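Local atomic coordinates of type I polyketide synthase PikAII (Streptomyces venezuelae, PDB entry 3QP9), a protein that probably serves as a C2-type ketoreductase domain of a modular polyketide synthase, epimerising the alpha-substituent of the chain intermediate rather than reducing its keto group. Residues W176-V181 / E356-T361; E185-W190 / T501-G506. All blocks are in the same frame, centred on the assembly; numbering follows the deposited sequence.

Well along the chain from the N terminus, helix 170-185 supplies residues 176-181 to interaction 1, and a few residues later the loop 185-190, which leads into strand 190-196, supplies interaction 2. Interaction 1 closes a loop of 174 residues when 356-361, in the loop before helix 363-386, packs back on helix 170-185. Interaction 2 closes a longer one of 310 residues, as 501-506 comes back after helix 493-501. The two loops cross, because their segments alternate along the chain. Together they tie helix 170-185 and its exit to the ketoreductase region and to the C-terminal part. Glu185 joins them directly, its OE1 probably hydrogen-bonded to Leu358 N at 2.9 Å.

Interaction 1: residues W176-V181 / E356-T361; sequences WGMGRV and EPLAAT
Met178 leaves helix 170-185 extended, its CG opposite the backbone N (chi1 179°), and its chain bends only at chi3; Leu358 turns CG away from its carbonyl carbon (chi1 -66°), which points both methyls at the helix. The two branches of the leucine divide the work. CD2 meets Met178 CG at 3.6 Å, with Met178 SD a little farther off at 4.1 Å from the same methyl; CD1 lies 4.2 Å from Val181 CG1 and 3.9 Å from the backbone oxygen Met178 O. A forked leucine thus spans two residues three positions apart, on the same side of the helix, while the unbranched methionine supplies length and the valine a short branch close to the helix backbone. In this Rossmann-type ketoreductase the contact joins helix 170-185 to the loop that leads into helix 363-386. Leu136 of helix 130-144 touches both Met178 and Leu358, giving the buried apolar patch a third wall. The loop is braced within itself: Pro357 O accepts Ala360 N, Thr361 N and the hydroxyl Thr361 OG1, the last at 2.9 Å and from 47° above the carbonyl plane. Gln140 hydrogen-bonds Leu358 O and Thr361 O.

Interaction 2: residues E185-W190 / T501-G506; sequences EHPERW and TTARPG
Arg504 reaches across to Pro187 and Trp190 and grips the turn between them at its two carbonyls. Its NH2 gives a fairly straight hydrogen bond to Trp190 O, 2.8 Å long with an N-H...O angle of 159°, and a weak, more bent one to Pro187 O at 3.0 Å. Both oxygens lie at the guanidinium edge, in its plane. Arginine suits the place because NH2 can serve both carbonyls while NH1 is left for Asp219. A bend at chi2 (74°) brings the chain over the proline, with Arg504 CD 3.9 Å from Pro187 CB. The indole of Trp190, buried against strand 151-156, sets its CD1 over one guanidinium face, 3.7 Å from Arg504 NH1, with the two planes 61° apart. In the Rossmann-like fold, this turn links helix 170-185 to strand 190-196, and Arg504 fastens it to the loop after helix 493-501. Asp219, the strongest polar partner, forms a salt bridge with Arg504 NH1 and probably offsets the positive charge that the neutral carbonyls leave uncompensated. Toward the solvent-exposed Ala503 the fit is looser, with Pro187 CG 4.3 Å from Ala503 CB.

Interaction 1: residues W176-V181 / E356-T361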
ATOM      1  N   TRP A 176       4.566  -0.483   5.408  1.00 22.70           N
ATOM      2  CA  TRP A 176       5.435  -0.118   4.263  1.00 23.40           C
ATOM      3  C   TRP A 176       4.884   1.116   3.607  1.00 23.50           C
ATOM      4  O   TRP A 176       5.641   2.036   3.215  1.00 24.61           O
ATOM      5  CB  TRP A 176       5.562  -1.271   3.202  1.00 21.69           C
ATOM      6  CG  TRP A 176       6.550  -2.353   3.661  1.00 23.10           C
ATOM      7  CD1 TRP A 176       6.379  -3.219   4.740  1.00 23.62           C
ATOM      8  CD2 TRP A 176       7.857  -2.631   3.165  1.00 19.88           C
ATOM      9  NE1 TRP A 176       7.450  -4.013   4.879  1.00 26.13           N
ATOM     10  CE2 TRP A 176       8.375  -3.683   3.941  1.00 24.15           C
ATOM     11  CE3 TRP A 176       8.651  -2.093   2.110  1.00 19.15           C
ATOM     12  CZ2 TRP A 176       9.654  -4.233   3.736  1.00 27.79           C
ATOM     13  CZ3 TRP A 176       9.866  -2.658   1.882  1.00 20.78           C
ATOM     14  CH2 TRP A 176      10.393  -3.719   2.700  1.00 22.35           C
ATOM     15  N   GLY A 177       3.578   1.169   3.408  1.00 24.50           N
ATOM     16  CA  GLY A 177       3.049   2.349   2.697  1.00 24.61           C
ATOM     17  C   GLY A 177       3.319   3.624   3.483  1.00 26.46           C
ATOM     18  O   GLY A 177       3.761   4.661   2.940  1.00 26.50           O
ATOM     19  N   MET A 178       3.024   3.562   4.789  1.00 26.65           N
ATOM     20  CA  MET A 178       3.218   4.757   5.616  1.00 27.66           C
ATOM     21  C   MET A 178       4.720   5.069   5.771  1.00 27.74           C
ATOM     22  O   MET A 178       5.106   6.250   5.758  1.00 29.49           O
ATOM     23  CB  MET A 178       2.635   4.481   7.005  1.00 28.72           C
ATOM     24  CG  MET A 178       2.795   5.670   7.977  1.00 34.65           C
ATOM     25  SD  MET A 178       1.855   5.097   9.425  1.00 43.86           S
ATOM     26  CE  MET A 178       3.172   4.247  10.226  1.00 41.68           C
ATOM     27  N   GLY A 179       5.523   4.009   5.912  1.00 26.15           N
ATOM     28  CA  GLY A 179       7.016   4.091   6.050  1.00 25.68           C
ATOM     29  C   GLY A 179       7.711   4.817   4.934  1.00 25.93           C
ATOM     30  O   GLY A 179       8.634   5.620   5.177  1.00 27.67           O
ATOM     31  N   ARG A 180       7.376   4.521   3.686  1.00 23.39           N
ATOM     32  CA  ARG A 180       7.940   5.341   2.598  1.00 22.92           C
ATOM     33  C   ARG A 180       7.644   6.796   2.763  1.00 24.09           C
ATOM     34  O   ARG A 180       8.458   7.638   2.381  1.00 24.84           O
ATOM     35  CB  ARG A 180       7.396   4.877   1.252  1.00 21.60           C
ATOM     36  CG  ARG A 180       7.931   3.439   0.923  1.00 22.03           C
ATOM     37  CD  ARG A 180       7.358   3.062  -0.534  1.00 21.57           C
ATOM     38  NE  ARG A 180       6.020   2.420  -0.482  1.00 26.16           N
ATOM     39  CZ  ARG A 180       5.826   1.121  -0.283  1.00 24.19           C
ATOM     40  NH1 ARG A 180       6.850   0.290  -0.075  1.00 25.50           N
ATOM     41  NH2 ARG A 180       4.575   0.662  -0.193  1.00 23.49           N
ATOM     42  N   VAL A 181       6.477   7.109   3.294  1.00 26.01           N
ATOM     43  CA  VAL A 181       6.107   8.522   3.516  1.00 27.21           C
ATOM     44  C   VAL A 181       6.950   9.119   4.691  1.00 29.32           C
ATOM     45  O   VAL A 181       7.522  10.244   4.548  1.00 30.90           O
ATOM     46  CB  VAL A 181       4.560   8.721   3.720  1.00 28.74           C
ATOM     47  CG1 VAL A 181       4.269  10.310   4.154  1.00 27.67           C
ATOM     48  CG2 VAL A 181       3.845   8.328   2.434  1.00 23.86           C
ATOM     49  N   GLU A 356      -2.716  14.196   5.863  1.00 53.02           N
ATOM     50  CA  GLU A 356      -2.078  15.082   6.848  1.00 51.30           C
ATOM     51  C   GLU A 356      -0.608  14.650   6.965  1.00 49.00           C
ATOM     52  O   GLU A 356      -0.314  13.482   6.807  1.00 44.21           O
ATOM     53  CB  GLU A 356      -2.686  14.936   8.258  1.00 52.92           C
ATOM     54  CG  GLU A 356      -4.219  15.087   8.473  1.00 58.88           C
ATOM     55  CD  GLU A 356      -4.595  15.169   9.982  1.00 65.14           C
ATOM     56  OE1 GLU A 356      -3.952  15.963  10.717  1.00 67.20           O
ATOM     57  OE2 GLU A 356      -5.535  14.464  10.433  1.00 65.54           O
ATOM     58  N   PRO A 357       0.321  15.573   7.316  1.00 47.16           N
ATOM     59  CA  PRO A 357       1.651  15.041   7.659  1.00 45.60           C
ATOM     60  C   PRO A 357       1.612  14.040   8.829  1.00 43.98           C
ATOM     61  O   PRO A 357       0.735  14.128   9.703  1.00 42.42           O
ATOM     62  CB  PRO A 357       2.439  16.324   8.082  1.00 46.86           C
ATOM     63  CG  PRO A 357       1.795  17.427   7.205  1.00 46.80           C
ATOM     64  CD  PRO A 357       0.307  17.059   7.255  1.00 47.91           C
ATOM     65  N   LEU A 358       2.565  13.113   8.885  1.00 41.78           N
ATOM     66  CA  LEU A 358       2.521  12.114   9.969  1.00 41.72           C
ATOM     67  C   LEU A 358       2.603  12.759  11.356  1.00 42.36           C
ATOM     68  O   LEU A 358       1.896  12.312  12.262  1.00 43.32           O
ATOM     69  CB  LEU A 358       3.565  11.000   9.826  1.00 40.77           C
ATOM     70  CG  LEU A 358       3.353  10.080   8.595  1.00 38.17           C
ATOM     71  CD1 LEU A 358       4.622   9.293   8.197  1.00 40.41           C
ATOM     72  CD2 LEU A 358       2.115   9.113   8.663  1.00 31.73           C
ATOM     73  N   ALA A 359       3.446  13.783  11.503  1.00 43.24           N
ATOM     74  CA  ALA A 359       3.633  14.479  12.809  1.00 45.32           C
ATOM     75  C   ALA A 359       2.317  15.028  13.319  1.00 47.10           C
ATOM     76  O   ALA A 359       2.106  15.098  14.536  1.00 47.66           O
ATOM     77  CB  ALA A 359       4.662  15.599  12.717  1.00 44.26           C
ATOM     78  N   ALA A 360       1.431  15.377  12.389  1.00 48.71           N
ATOM     79  CA  ALA A 360       0.201  16.105  12.731  1.00 51.11           C
ATOM     80  C   ALA A 360      -1.031  15.222  12.885  1.00 51.71           C
ATOM     81  O   ALA A 360      -2.001  15.639  13.486  1.00 52.25           O
ATOM     82  CB  ALA A 360      -0.053  17.261  11.737  1.00 50.76           C
ATOM     83  N   THR A 361      -0.990  13.992  12.357  1.00 52.14           N
ATOM     84  CA  THR A 361      -2.103  13.074  12.525  1.00 52.12           C
ATOM     85  C   THR A 361      -2.003  12.291  13.826  1.00 52.22           C
ATOM     86  O   THR A 361      -1.159  12.574  14.665  1.00 52.58           O
ATOM     87  CB  THR A 361      -2.218  12.033  11.384  1.00 52.19           C
ATOM     88  OG1 THR A 361      -1.551  12.480  10.195  1.00 54.34           O
ATOM     89  CG2 THR A 361      -3.651  11.838  11.089  1.00 50.43           C
TER

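Interaction 2: residues E185-W190 / T501-G506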
ATOM      1  N   GLU A 185       9.286  12.491   4.855  1.00 33.77           N
ATOM      2  CA  GLU A 185       8.977  13.513   5.869  1.00 34.49           C
ATOM      3  C   GLU A 185       9.997  13.652   7.006  1.00 34.69           C
ATOM      4  O   GLU A 185      10.152  14.739   7.594  1.00 33.92           O
ATOM      5  CB  GLU A 185       7.532  13.330   6.404  1.00 34.91           C
ATOM      6  CG  GLU A 185       6.396  13.463   5.350  1.00 31.89           C
ATOM      7  CD  GLU A 185       5.037  13.315   6.003  1.00 38.22           C
ATOM      8  OE1 GLU A 185       4.951  12.955   7.210  1.00 35.11           O
ATOM      9  OE2 GLU A 185       4.045  13.521   5.300  1.00 39.13           O
ATOM     10  N   HIS A 186      10.667  12.567   7.376  1.00 33.25           N
ATOM     11  CA  HIS A 186      11.690  12.628   8.428  1.00 33.85           C
ATOM     12  C   HIS A 186      12.984  11.973   7.928  1.00 33.03           C
ATOM     13  O   HIS A 186      13.422  10.912   8.416  1.00 32.49           O
ATOM     14  CB  HIS A 186      11.164  11.961   9.715  1.00 34.76           C
ATOM     15  CG  HIS A 186       9.885  12.547  10.201  1.00 37.97           C
ATOM     16  ND1 HIS A 186       9.848  13.731  10.909  1.00 41.48           N
ATOM     17  CD2 HIS A 186       8.602  12.118  10.112  1.00 39.72           C
ATOM     18  CE1 HIS A 186       8.595  14.030  11.209  1.00 41.64           C
ATOM     19  NE2 HIS A 186       7.813  13.071  10.737  1.00 43.80           N
ATOM     20  N   PRO A 187      13.556  12.537   6.885  1.00 32.28           N
ATOM     21  CA  PRO A 187      14.618  11.767   6.231  1.00 32.00           C
ATOM     22  C   PRO A 187      15.891  11.555   7.084  1.00 33.50           C
ATOM     23  O   PRO A 187      16.604  10.622   6.875  1.00 32.60           O
ATOM     24  CB  PRO A 187      14.967  12.613   5.022  1.00 29.55           C
ATOM     25  CG  PRO A 187      14.436  14.043   5.399  1.00 33.82           C
ATOM     26  CD  PRO A 187      13.227  13.791   6.193  1.00 34.15           C
ATOM     27  N   GLU A 188      16.165  12.440   8.059  1.00 33.69           N
ATOM     28  CA  GLU A 188      17.360  12.319   8.858  1.00 35.35           C
ATOM     29  C   GLU A 188      17.236  11.187   9.886  1.00 35.30           C
ATOM     30  O   GLU A 188      18.223  10.729  10.441  1.00 35.14           O
ATOM     31  CB  GLU A 188      17.679  13.729   9.527  1.00 35.70           C
ATOM     32  CG  GLU A 188      16.708  14.181  10.753  1.00 41.50           C
ATOM     33  CD  GLU A 188      15.129  14.194  10.468  1.00 46.53           C
ATOM     34  OE1 GLU A 188      14.656  14.316   9.322  1.00 44.38           O
ATOM     35  OE2 GLU A 188      14.331  14.102  11.434  1.00 52.25           O
ATOM     36  N   ARG A 189      16.008  10.763  10.192  1.00 34.51           N
ATOM     37  CA  ARG A 189      15.839   9.754  11.252  1.00 34.65           C
ATOM     38  C   ARG A 189      15.133   8.457  10.832  1.00 31.94           C
ATOM     39  O   ARG A 189      14.872   7.609  11.641  1.00 30.24           O
ATOM     40  CB  ARG A 189      15.191  10.344  12.497  1.00 34.85           C
ATOM     41  CG  ARG A 189      13.920  11.187  12.232  1.00 38.31           C
ATOM     42  CD  ARG A 189      13.172  11.372  13.502  1.00 42.99           C
ATOM     43  NE  ARG A 189      11.871  12.018  13.357  1.00 43.38           N
ATOM     44  CZ  ARG A 189      10.717  11.435  13.654  1.00 39.32           C
ATOM     45  NH1 ARG A 189       9.570  12.104  13.520  1.00 37.70           N
ATOM     46  NH2 ARG A 189      10.736  10.191  14.110  1.00 36.56           N
ATOM     47  N   TRP A 190      14.878   8.307   9.536  1.00 33.39           N
ATOM     48  CA  TRP A 190      14.329   7.062   8.956  1.00 29.79           C
ATOM     49  C   TRP A 190      15.431   6.110   8.437  1.00 29.89           C
ATOM     50  O   TRP A 190      16.276   6.482   7.611  1.00 27.45           O
ATOM     51  CB  TRP A 190      13.294   7.426   7.872  1.00 30.71           C
ATOM     52  CG  TRP A 190      12.538   6.140   7.399  1.00 26.84           C
ATOM     53  CD1 TRP A 190      12.776   5.428   6.266  1.00 30.32           C
ATOM     54  CD2 TRP A 190      11.476   5.478   8.085  1.00 26.53           C
ATOM     55  NE1 TRP A 190      11.883   4.328   6.169  1.00 24.94           N
ATOM     56  CE2 TRP A 190      11.084   4.342   7.285  1.00 28.78           C
ATOM     57  CE3 TRP A 190      10.809   5.723   9.279  1.00 29.30           C
ATOM     58  CZ2 TRP A 190      10.087   3.457   7.687  1.00 24.95           C
ATOM     59  CZ3 TRP A 190       9.772   4.891   9.677  1.00 28.84           C
ATOM     60  CH2 TRP A 190       9.410   3.733   8.848  1.00 32.78           C
ATOM     61  N   THR A 501      13.926  13.101  -4.730  1.00 32.95           N
ATOM     62  CA  THR A 501      15.137  12.805  -3.938  1.00 34.44           C
ATOM     63  C   THR A 501      15.762  14.034  -3.322  1.00 36.70           C
ATOM     64  O   THR A 501      16.859  13.929  -2.759  1.00 37.86           O
ATOM     65  CB  THR A 501      16.224  12.059  -4.722  1.00 33.33           C
ATOM     66  OG1 THR A 501      16.584  12.799  -5.908  1.00 29.02           O
ATOM     67  CG2 THR A 501      15.739  10.604  -5.115  1.00 30.18           C
ATOM     68  N   THR A 502      15.042  15.155  -3.395  1.00 38.42           N
ATOM     69  CA  THR A 502      15.583  16.439  -2.915  1.00 41.97           C
ATOM     70  C   THR A 502      15.862  16.367  -1.409  1.00 40.48           C
ATOM     71  O   THR A 502      16.903  16.832  -0.970  1.00 41.89           O
ATOM     72  CB  THR A 502      14.755  17.708  -3.382  1.00 43.26           C
ATOM     73  OG1 THR A 502      14.809  17.827  -4.822  1.00 46.68           O
ATOM     74  CG2 THR A 502      15.336  19.025  -2.829  1.00 45.21           C
ATOM     75  N   ALA A 503      14.968  15.767  -0.635  1.00 38.91           N
ATOM     76  CA  ALA A 503      15.176  15.640   0.813  1.00 39.80           C
ATOM     77  C   ALA A 503      15.772  14.317   1.270  1.00 38.52           C
ATOM     78  O   ALA A 503      16.515  14.250   2.256  1.00 36.38           O
ATOM     79  CB  ALA A 503      13.860  15.882   1.550  1.00 41.40           C
ATOM     80  N   ARG A 504      15.453  13.256   0.541  1.00 34.88           N
ATOM     81  CA  ARG A 504      15.819  11.947   0.990  1.00 33.93           C
ATOM     82  C   ARG A 504      16.490  11.228  -0.184  1.00 33.48           C
ATOM     83  O   ARG A 504      15.847  11.012  -1.169  1.00 31.34           O
ATOM     84  CB  ARG A 504      14.491  11.220   1.397  1.00 34.65           C
ATOM     85  CG  ARG A 504      14.581   9.721   1.582  1.00 29.82           C
ATOM     86  CD  ARG A 504      15.292   9.408   2.848  1.00 28.95           C
ATOM     87  NE  ARG A 504      15.389   8.003   3.055  1.00 27.89           N
ATOM     88  CZ  ARG A 504      15.769   7.399   4.198  1.00 31.39           C
ATOM     89  NH1 ARG A 504      15.768   6.046   4.230  1.00 32.55           N
ATOM     90  NH2 ARG A 504      16.109   8.101   5.295  1.00 32.04           N
ATOM     91  N   PRO A 505      17.790  10.869  -0.069  1.00 34.03           N
ATOM     92  CA  PRO A 505      18.349   9.943  -1.128  1.00 33.55           C
ATOM     93  C   PRO A 505      17.659   8.582  -1.112  1.00 31.07           C
ATOM     94  O   PRO A 505      17.195   8.134  -0.073  1.00 30.76           O
ATOM     95  CB  PRO A 505      19.828   9.752  -0.734  1.00 33.86           C
ATOM     96  CG  PRO A 505      20.070  10.696   0.443  1.00 37.32           C
ATOM     97  CD  PRO A 505      18.794  11.325   0.919  1.00 33.72           C
ATOM     98  N   GLY A 506      17.595   7.911  -2.258  1.00 28.64           N
ATOM     99  CA  GLY A 506      17.102   6.554  -2.243  1.00 27.15           C
ATOM    100  C   GLY A 506      17.392   5.902  -3.538  1.00 26.51           C
ATOM    101  O   GLY A 506      17.974   6.510  -4.473  1.00 27.32           O
TER